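Local coordinates for protein ribulose bisphosphate carboxylase (Pyrococcus horikoshii, PDB 2D69) that probably fixes CO2 onto ribulose 1,5-bisphosphate to give two molecules of 3-phosphoglycerate, as a magnesium-dependent form III Rubisco of an archaeal AMP degradation pathway, at residues 151-156 with 363-368; 307-312 with 342-347. All blocks are in the same frame, centred on the assembly; numbering follows the deposited sequence.

Overall arrangement
Both contacts join neighbouring strands of the eight-stranded parallel barrel of the catalytic domain, and the strand at 344-348 links them: its other neighbour is strand 368-370, whose first residue, Val368, belongs to contact 1. Their centres lie about 10 Å apart, and along the chain contact 2 is nested within the loop closed by contact 1. In contact 1 the first and last barrel strands meet at their N-terminal ends, where a salt bridge between partly exposed side chains gives way inward to a strand bridge and apolar packing. Contact 2 is buried throughout and lies nearer the centre of the chain; backbone hydrogen bonds dominate it, and it carries a probable substrate-binding histidine.

Contact 1: 151-156 with 363-368; sequences DRPLTA and FGKDLV. With SO4 (sulfate ion), chain H.
Lys365 grips the carboxylate of Asp151 in a salt bridge at the outer end of this contact. Its NZ lies 2.7 Å from Asp151 OD2, which accepts through its syn lone pair, and a second, weak bond to OD1 leaves the ammonium shared unequally between the oxygens. Asp151 reaches the lysine because CG stands opposite the backbone N (chi1 -170°), while the lysine chain bends at chi3 (-76°), which carries CD and CE across the carboxylate. A methionine in place of Lys365 would probably leave the Asp151 carboxylate without its charge partner. Water 1 lies within hydrogen-bonding distance of Asp151 O and Asp366 OD1, bridging the two loops beside the salt bridge.

Further in, the compact ring of Pro153, which has no N-H to offer, packs on backbone oxygens, its CA 3.2 Å from Lys365 O, and also on a side chain, its CB meeting Leu367 CB at 4.1 Å. Leu154 N then bonds to Leu367 O at 3.0 Å, and Leu154 pairs with Val368 in a parallel bridge. Small Ala156 lets Val368 CG1 approach its CB to 4.2 Å. On the other side of the chain, Arg152 forms a salt bridge with Asp183 and a weak bond to a sulfate, probably from the crystallisation liquor.

Strand 154-157 thus meets the lead-in to strand 368-370, closing the barrel between its first and last strands, with helix 382-398 packed on Pro153 and Thr155 and helix 139-147 on Leu154 and Asp366.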
ATOM      1  N   ASP A 151      25.909  34.077 -16.937  1.00 20.25           N
ATOM      2  CA  ASP A 151      26.408  34.427 -18.276  1.00 20.81           C
ATOM      3  C   ASP A 151      27.482  33.453 -18.857  1.00 19.05           C
ATOM      4  O   ASP A 151      27.380  33.024 -20.039  1.00 19.74           O
ATOM      5  CB  ASP A 151      26.961  35.860 -18.257  1.00 21.76           C
ATOM      6  CG  ASP A 151      27.264  36.372 -19.666  1.00 27.65           C
ATOM      7  OD1 ASP A 151      26.318  36.325 -20.516  1.00 34.77           O
ATOM      8  OD2 ASP A 151      28.406  36.802 -20.024  1.00 33.03           O
ATOM      9  N   ARG A 152      28.491  33.110 -18.055  1.00 15.74           N
ATOM     10  CA  ARG A 152      29.632  32.328 -18.558  1.00 15.47           C
ATOM     11  C   ARG A 152      29.242  30.895 -18.834  1.00 14.98           C
ATOM     12  O   ARG A 152      28.291  30.418 -18.236  1.00 15.00           O
ATOM     13  CB  ARG A 152      30.810  32.381 -17.584  1.00 15.59           C
ATOM     14  CG  ARG A 152      30.571  31.663 -16.264  1.00 13.13           C
ATOM     15  CD  ARG A 152      31.860  31.462 -15.493  1.00 13.39           C
ATOM     16  NE  ARG A 152      31.556  30.932 -14.157  1.00 12.79           N
ATOM     17  CZ  ARG A 152      31.411  29.667 -13.877  1.00 11.10           C
ATOM     18  NH1 ARG A 152      31.555  28.769 -14.824  1.00 13.46           N
ATOM     19  NH2 ARG A 152      31.104  29.277 -12.654  1.00 12.71           N
ATOM     20  N   PRO A 153      29.945  30.193 -19.722  1.00 14.40           N
ATOM     21  CA  PRO A 153      29.736  28.748 -19.848  1.00 14.54           C
ATOM     22  C   PRO A 153      30.029  28.059 -18.506  1.00 14.47           C
ATOM     23  O   PRO A 153      30.785  28.532 -17.668  1.00 12.95           O
ATOM     24  CB  PRO A 153      30.723  28.305 -20.937  1.00 14.90           C
ATOM     25  CG  PRO A 153      31.615  29.426 -21.162  1.00 15.72           C
ATOM     26  CD  PRO A 153      30.975  30.691 -20.632  1.00 14.98           C
ATOM     27  N   LEU A 154      29.405  26.924 -18.312  1.00 14.34           N
ATOM     28  CA  LEU A 154      29.677  26.099 -17.135  1.00 15.16           C
ATOM     29  C   LEU A 154      30.841  25.187 -17.472  1.00 14.61           C
ATOM     30  O   LEU A 154      31.093  24.914 -18.646  1.00 12.41           O
ATOM     31  CB  LEU A 154      28.450  25.266 -16.770  1.00 14.65           C
ATOM     32  CG  LEU A 154      27.249  25.994 -16.152  1.00 16.20           C
ATOM     33  CD1 LEU A 154      26.025  25.058 -16.150  1.00 15.11           C
ATOM     34  CD2 LEU A 154      27.549  26.373 -14.745  1.00 18.99           C
ATOM     35  N   THR A 155      31.575  24.783 -16.432  1.00 14.29           N
ATOM     36  CA  THR A 155      32.663  23.829 -16.567  1.00 13.57           C
ATOM     37  C   THR A 155      32.387  22.474 -15.916  1.00 14.20           C
ATOM     38  O   THR A 155      31.657  22.356 -14.925  1.00 13.92           O
ATOM     39  CB  THR A 155      33.926  24.380 -16.006  1.00 14.25           C
ATOM     40  OG1 THR A 155      33.771  24.594 -14.602  1.00 13.59           O
ATOM     41  CG2 THR A 155      34.279  25.712 -16.630  1.00 13.70           C
ATOM     42  N   ALA A 156      32.988  21.452 -16.522  1.00 16.22           N
ATOM     43  CA  ALA A 156      32.843  20.065 -16.127  1.00 15.76           C
ATOM     44  C   ALA A 156      34.174  19.368 -16.288  1.00 16.05           C
ATOM     45  O   ALA A 156      34.970  19.720 -17.173  1.00 13.64           O
ATOM     46  CB  ALA A 156      31.814  19.383 -16.988  1.00 17.48           C
ATOM     47  N   PHE A 363      31.350  29.297 -30.615  1.00 18.55           N
ATOM     48  CA  PHE A 363      30.153  28.577 -30.141  1.00 18.52           C
ATOM     49  C   PHE A 363      29.376  29.272 -29.004  1.00 18.06           C
ATOM     50  O   PHE A 363      28.424  28.714 -28.502  1.00 19.10           O
ATOM     51  CB  PHE A 363      30.516  27.149 -29.717  1.00 18.81           C
ATOM     52  CG  PHE A 363      31.024  26.276 -30.852  1.00 20.73           C
ATOM     53  CD1 PHE A 363      32.386  26.030 -30.994  1.00 21.79           C
ATOM     54  CD2 PHE A 363      30.142  25.700 -31.754  1.00 22.24           C
ATOM     55  CE1 PHE A 363      32.879  25.237 -32.015  1.00 24.20           C
ATOM     56  CE2 PHE A 363      30.612  24.877 -32.791  1.00 25.43           C
ATOM     57  CZ  PHE A 363      31.993  24.635 -32.921  1.00 25.87           C
ATOM     58  N   GLY A 364      29.737  30.485 -28.638  1.00 16.88           N
ATOM     59  CA  GLY A 364      29.022  31.232 -27.625  1.00 17.25           C
ATOM     60  C   GLY A 364      29.299  30.849 -26.178  1.00 16.80           C
ATOM     61  O   GLY A 364      30.127  30.000 -25.880  1.00 16.12           O
ATOM     62  N   LYS A 365      28.583  31.513 -25.270  1.00 16.82           N
ATOM     63  CA  LYS A 365      28.707  31.302 -23.844  1.00 16.29           C
ATOM     64  C   LYS A 365      27.744  30.272 -23.269  1.00 16.41           C
ATOM     65  O   LYS A 365      27.843  29.922 -22.092  1.00 16.52           O
ATOM     66  CB  LYS A 365      28.451  32.615 -23.157  1.00 16.96           C
ATOM     67  CG  LYS A 365      29.471  33.693 -23.573  1.00 20.09           C
ATOM     68  CD  LYS A 365      29.285  35.012 -22.822  1.00 25.31           C
ATOM     69  CE  LYS A 365      28.096  35.848 -23.324  1.00 27.04           C
ATOM     70  NZ  LYS A 365      28.209  37.195 -22.689  1.00 27.87           N
ATOM     71  N   ASP A 366      26.759  29.857 -24.059  1.00 15.81           N
ATOM     72  CA  ASP A 366      25.776  28.905 -23.587  1.00 16.02           C
ATOM     73  C   ASP A 366      26.272  27.528 -23.929  1.00 15.47           C
ATOM     74  O   ASP A 366      25.875  26.934 -24.936  1.00 15.45           O
ATOM     75  CB  ASP A 366      24.379  29.172 -24.177  1.00 16.89           C
ATOM     76  CG  ASP A 366      23.648  30.293 -23.445  1.00 18.27           C
ATOM     77  OD1 ASP A 366      24.045  30.647 -22.317  1.00 20.74           O
ATOM     78  OD2 ASP A 366      22.698  30.898 -23.938  1.00 20.31           O
ATOM     79  N   LEU A 367      27.200  27.077 -23.097  1.00 14.93           N
ATOM     80  CA  LEU A 367      27.883  25.801 -23.240  1.00 14.70           C
ATOM     81  C   LEU A 367      28.177  25.216 -21.887  1.00 14.75           C
ATOM     82  O   LEU A 367      28.396  25.931 -20.904  1.00 13.27           O
ATOM     83  CB  LEU A 367      29.233  25.951 -23.934  1.00 14.70           C
ATOM     84  CG  LEU A 367      29.285  26.512 -25.340  1.00 15.74           C
ATOM     85  CD1 LEU A 367      30.730  26.704 -25.713  1.00 16.06           C
ATOM     86  CD2 LEU A 367      28.602  25.605 -26.351  1.00 15.15           C
ATOM     87  N   VAL A 368      28.186  23.897 -21.833  1.00 13.35           N
ATOM     88  CA  VAL A 368      28.873  23.224 -20.768  1.00 13.87           C
ATOM     89  C   VAL A 368      30.184  22.755 -21.338  1.00 13.27           C
ATOM     90  O   VAL A 368      30.184  22.043 -22.356  1.00 12.57           O
ATOM     91  CB  VAL A 368      28.071  22.044 -20.272  1.00 13.46           C
ATOM     92  CG1 VAL A 368      28.839  21.310 -19.207  1.00 15.58           C
ATOM     93  CG2 VAL A 368      26.689  22.499 -19.749  1.00 16.42           C
TER
HETATM   94  S   SO4 H1004      28.694  34.283 -12.807  1.00117.48           S
HETATM   95  O1  SO4 H1004      27.504  34.006 -12.000  1.00116.86           O
HETATM   96  O2  SO4 H1004      28.379  34.151 -14.238  1.00116.10           O
HETATM   97  O3  SO4 H1004      29.062  35.670 -12.534  1.00118.25           O
HETATM   98  O4  SO4 H1004      29.811  33.400 -12.433  1.00115.59           O
HETATM   99  O   HOH W   1      25.115  33.427 -21.685  1.00 35.66           O

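Contact 2: 307-312 with 342-347; sequences VDQIHT and PVFPVA
Strands 309-311 and 344-348, joined through helix 323-334, form a beta-alpha-beta unit of the catalytic barrel, and the strands meet here side by side and parallel. Four backbone hydrogen bonds alternate across the seam: Phe344 N to Asp308 O, Ile310 N to Phe344 O, Val346 N to Ile310 O and Thr312 N to Val346 O. The bond from Ile310 N is 3.0 Å long and reaches Phe344 O almost straight along its carbonyl (C=O...N 172°). Val346 N, at 2.8 Å from Ile310 O, instead comes from above the carbonyl plane. Pro345 fits because its nitrogen is not needed as a donor in this pairing.

Gln309, Phe344, His311 and Val346 put their side chains on one face of the sheet. Gln309 CB and Phe344 CB meet at 3.6 Å; beyond them the amide and phenyl planes stand nearly perpendicular, 87° apart. The amide is held by His276 and Tyr248, so a polar side chain is satisfied in a buried place. Val346 lies over one face of the His311 imidazole in a CH-pi contact, its CB 4.2 Å from the ring centroid. With CG1 opposite the backbone N (chi1 176°), that methyl comes to 3.4 Å from His311 CE1, and the branched side chain braces the ring from this side. On the opposite face of the sheet, Ile310 CG2 meets Val343 CG1 at 4.0 Å, and Ile310 also packs on Leu333 of the connecting helix.

His311, a probable substrate ligand, lies near Lys186, Arg279 and a bound sulfate, probably from the crystallisation liquor, consistent with the usual placing of a TIM-barrel active site at the C-terminal ends of its strands.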
ATOM      1  N   VAL A 307      16.061  16.130 -22.541  1.00 13.60           N
ATOM      2  CA  VAL A 307      17.383  16.197 -21.892  1.00 12.50           C
ATOM      3  C   VAL A 307      17.690  17.648 -21.720  1.00 12.03           C
ATOM      4  O   VAL A 307      17.231  18.452 -22.514  1.00 11.95           O
ATOM      5  CB  VAL A 307      18.499  15.438 -22.719  1.00 12.95           C
ATOM      6  CG1 VAL A 307      18.100  14.013 -22.943  1.00 13.78           C
ATOM      7  CG2 VAL A 307      18.829  16.150 -23.949  1.00 14.97           C
ATOM      8  N   ASP A 308      18.390  18.025 -20.657  1.00 12.66           N
ATOM      9  CA  ASP A 308      18.699  19.442 -20.403  1.00 12.99           C
ATOM     10  C   ASP A 308      20.031  19.915 -20.985  1.00 13.75           C
ATOM     11  O   ASP A 308      20.274  21.150 -21.156  1.00 13.14           O
ATOM     12  CB  ASP A 308      18.696  19.682 -18.916  1.00 13.43           C
ATOM     13  CG  ASP A 308      17.363  19.415 -18.317  1.00 13.79           C
ATOM     14  OD1 ASP A 308      16.547  20.364 -18.314  1.00 14.15           O
ATOM     15  OD2 ASP A 308      17.059  18.302 -17.820  1.00 13.82           O
ATOM     16  N   GLN A 309      20.892  18.938 -21.275  1.00 13.95           N
ATOM     17  CA  GLN A 309      22.214  19.177 -21.888  1.00 14.03           C
ATOM     18  C   GLN A 309      22.673  17.910 -22.596  1.00 14.23           C
ATOM     19  O   GLN A 309      22.313  16.802 -22.199  1.00 15.29           O
ATOM     20  CB  GLN A 309      23.270  19.678 -20.893  1.00 15.25           C
ATOM     21  CG  GLN A 309      23.451  18.876 -19.692  1.00 16.99           C
ATOM     22  CD  GLN A 309      24.220  19.612 -18.604  1.00 15.19           C
ATOM     23  OE1 GLN A 309      25.259  19.112 -18.132  1.00 18.45           O
ATOM     24  NE2 GLN A 309      23.715  20.721 -18.187  1.00 12.14           N
ATOM     25  N   ILE A 310      23.383  18.071 -23.686  1.00 13.49           N
ATOM     26  CA  ILE A 310      23.814  16.901 -24.472  1.00 14.59           C
ATOM     27  C   ILE A 310      25.102  17.226 -25.229  1.00 16.07           C
ATOM     28  O   ILE A 310      25.290  18.358 -25.712  1.00 16.33           O
ATOM     29  CB  ILE A 310      22.688  16.432 -25.459  1.00 12.71           C
ATOM     30  CG1 ILE A 310      23.053  15.141 -26.172  1.00 14.06           C
ATOM     31  CG2 ILE A 310      22.416  17.487 -26.485  1.00 15.12           C
ATOM     32  CD1 ILE A 310      21.904  14.509 -26.893  1.00 16.29           C
ATOM     33  N   HIS A 311      25.986  16.227 -25.288  1.00 19.27           N
ATOM     34  CA  HIS A 311      27.261  16.298 -25.996  1.00 22.52           C
ATOM     35  C   HIS A 311      26.972  16.464 -27.456  1.00 23.74           C
ATOM     36  O   HIS A 311      26.196  15.690 -27.969  1.00 23.33           O
ATOM     37  CB  HIS A 311      28.050  14.976 -25.807  1.00 23.87           C
ATOM     38  CG  HIS A 311      28.609  14.787 -24.423  1.00 28.90           C
ATOM     39  ND1 HIS A 311      29.820  15.320 -24.034  1.00 33.22           N
ATOM     40  CD2 HIS A 311      28.143  14.100 -23.351  1.00 31.07           C
ATOM     41  CE1 HIS A 311      30.054  14.999 -22.768  1.00 33.49           C
ATOM     42  NE2 HIS A 311      29.061  14.245 -22.335  1.00 28.53           N
ATOM     43  N   THR A 312      27.600  17.434 -28.123  1.00 25.55           N
ATOM     44  CA  THR A 312      27.516  17.567 -29.601  1.00 27.85           C
ATOM     45  C   THR A 312      28.836  17.508 -30.435  1.00 30.95           C
ATOM     46  O   THR A 312      28.738  17.459 -31.666  1.00 31.80           O
ATOM     47  CB  THR A 312      26.826  18.868 -29.960  1.00 26.60           C
ATOM     48  OG1 THR A 312      27.514  19.942 -29.320  1.00 25.07           O
ATOM     49  CG2 THR A 312      25.389  18.915 -29.358  1.00 28.05           C
ATOM     50  N   PRO A 342      15.250  25.560 -24.351  1.00 15.35           N
ATOM     51  CA  PRO A 342      16.562  25.281 -24.989  1.00 15.86           C
ATOM     52  C   PRO A 342      17.476  24.398 -24.108  1.00 15.09           C
ATOM     53  O   PRO A 342      17.384  24.406 -22.892  1.00 14.91           O
ATOM     54  CB  PRO A 342      17.168  26.681 -25.204  1.00 16.28           C
ATOM     55  CG  PRO A 342      16.542  27.562 -24.109  1.00 17.26           C
ATOM     56  CD  PRO A 342      15.138  26.950 -23.887  1.00 15.47           C
ATOM     57  N   VAL A 343      18.332  23.645 -24.766  1.00 14.69           N
ATOM     58  CA  VAL A 343      19.255  22.648 -24.215  1.00 14.04           C
ATOM     59  C   VAL A 343      20.693  23.105 -24.351  1.00 13.96           C
ATOM     60  O   VAL A 343      21.116  23.573 -25.424  1.00 15.72           O
ATOM     61  CB  VAL A 343      19.082  21.329 -25.015  1.00 14.10           C
ATOM     62  CG1 VAL A 343      20.169  20.284 -24.684  1.00 13.89           C
ATOM     63  CG2 VAL A 343      17.632  20.773 -24.844  1.00 15.72           C
ATOM     64  N   PHE A 344      21.477  23.003 -23.277  1.00 14.79           N
ATOM     65  CA  PHE A 344      22.919  23.245 -23.341  1.00 13.61           C
ATOM     66  C   PHE A 344      23.642  22.252 -24.226  1.00 13.83           C
ATOM     67  O   PHE A 344      23.601  21.060 -23.958  1.00 13.40           O
ATOM     68  CB  PHE A 344      23.556  23.063 -22.014  1.00 14.04           C
ATOM     69  CG  PHE A 344      23.648  24.325 -21.187  1.00 13.56           C
ATOM     70  CD1 PHE A 344      23.050  24.383 -19.946  1.00 14.19           C
ATOM     71  CD2 PHE A 344      24.425  25.400 -21.604  1.00 15.38           C
ATOM     72  CE1 PHE A 344      23.151  25.521 -19.149  1.00 14.05           C
ATOM     73  CE2 PHE A 344      24.533  26.562 -20.795  1.00 13.61           C
ATOM     74  CZ  PHE A 344      23.897  26.605 -19.577  1.00 15.39           C
ATOM     75  N   PRO A 345      24.368  22.722 -25.223  1.00 13.81           N
ATOM     76  CA  PRO A 345      25.377  21.855 -25.865  1.00 14.58           C
ATOM     77  C   PRO A 345      26.529  21.642 -24.885  1.00 15.13           C
ATOM     78  O   PRO A 345      26.856  22.578 -24.137  1.00 14.76           O
ATOM     79  CB  PRO A 345      25.852  22.660 -27.065  1.00 13.44           C
ATOM     80  CG  PRO A 345      24.934  23.776 -27.200  1.00 14.36           C
ATOM     81  CD  PRO A 345      24.367  24.073 -25.808  1.00 14.28           C
ATOM     82  N   VAL A 346      27.052  20.421 -24.843  1.00 15.95           N
ATOM     83  CA  VAL A 346      28.154  20.035 -24.006  1.00 16.69           C
ATOM     84  C   VAL A 346      29.323  19.846 -24.956  1.00 17.56           C
ATOM     85  O   VAL A 346      29.284  19.002 -25.886  1.00 16.38           O
ATOM     86  CB  VAL A 346      27.926  18.707 -23.254  1.00 17.76           C
ATOM     87  CG1 VAL A 346      29.211  18.323 -22.445  1.00 18.12           C
ATOM     88  CG2 VAL A 346      26.631  18.721 -22.357  1.00 17.47           C
ATOM     89  N   ALA A 347      30.334  20.680 -24.779  1.00 16.66           N
ATOM     90  CA  ALA A 347      31.542  20.608 -25.601  1.00 17.80           C
ATOM     91  C   ALA A 347      32.650  19.838 -24.874  1.00 18.58           C
ATOM     92  O   ALA A 347      32.950  20.126 -23.699  1.00 17.08           O
ATOM     93  CB  ALA A 347      32.002  22.022 -25.978  1.00 17.49           C
TER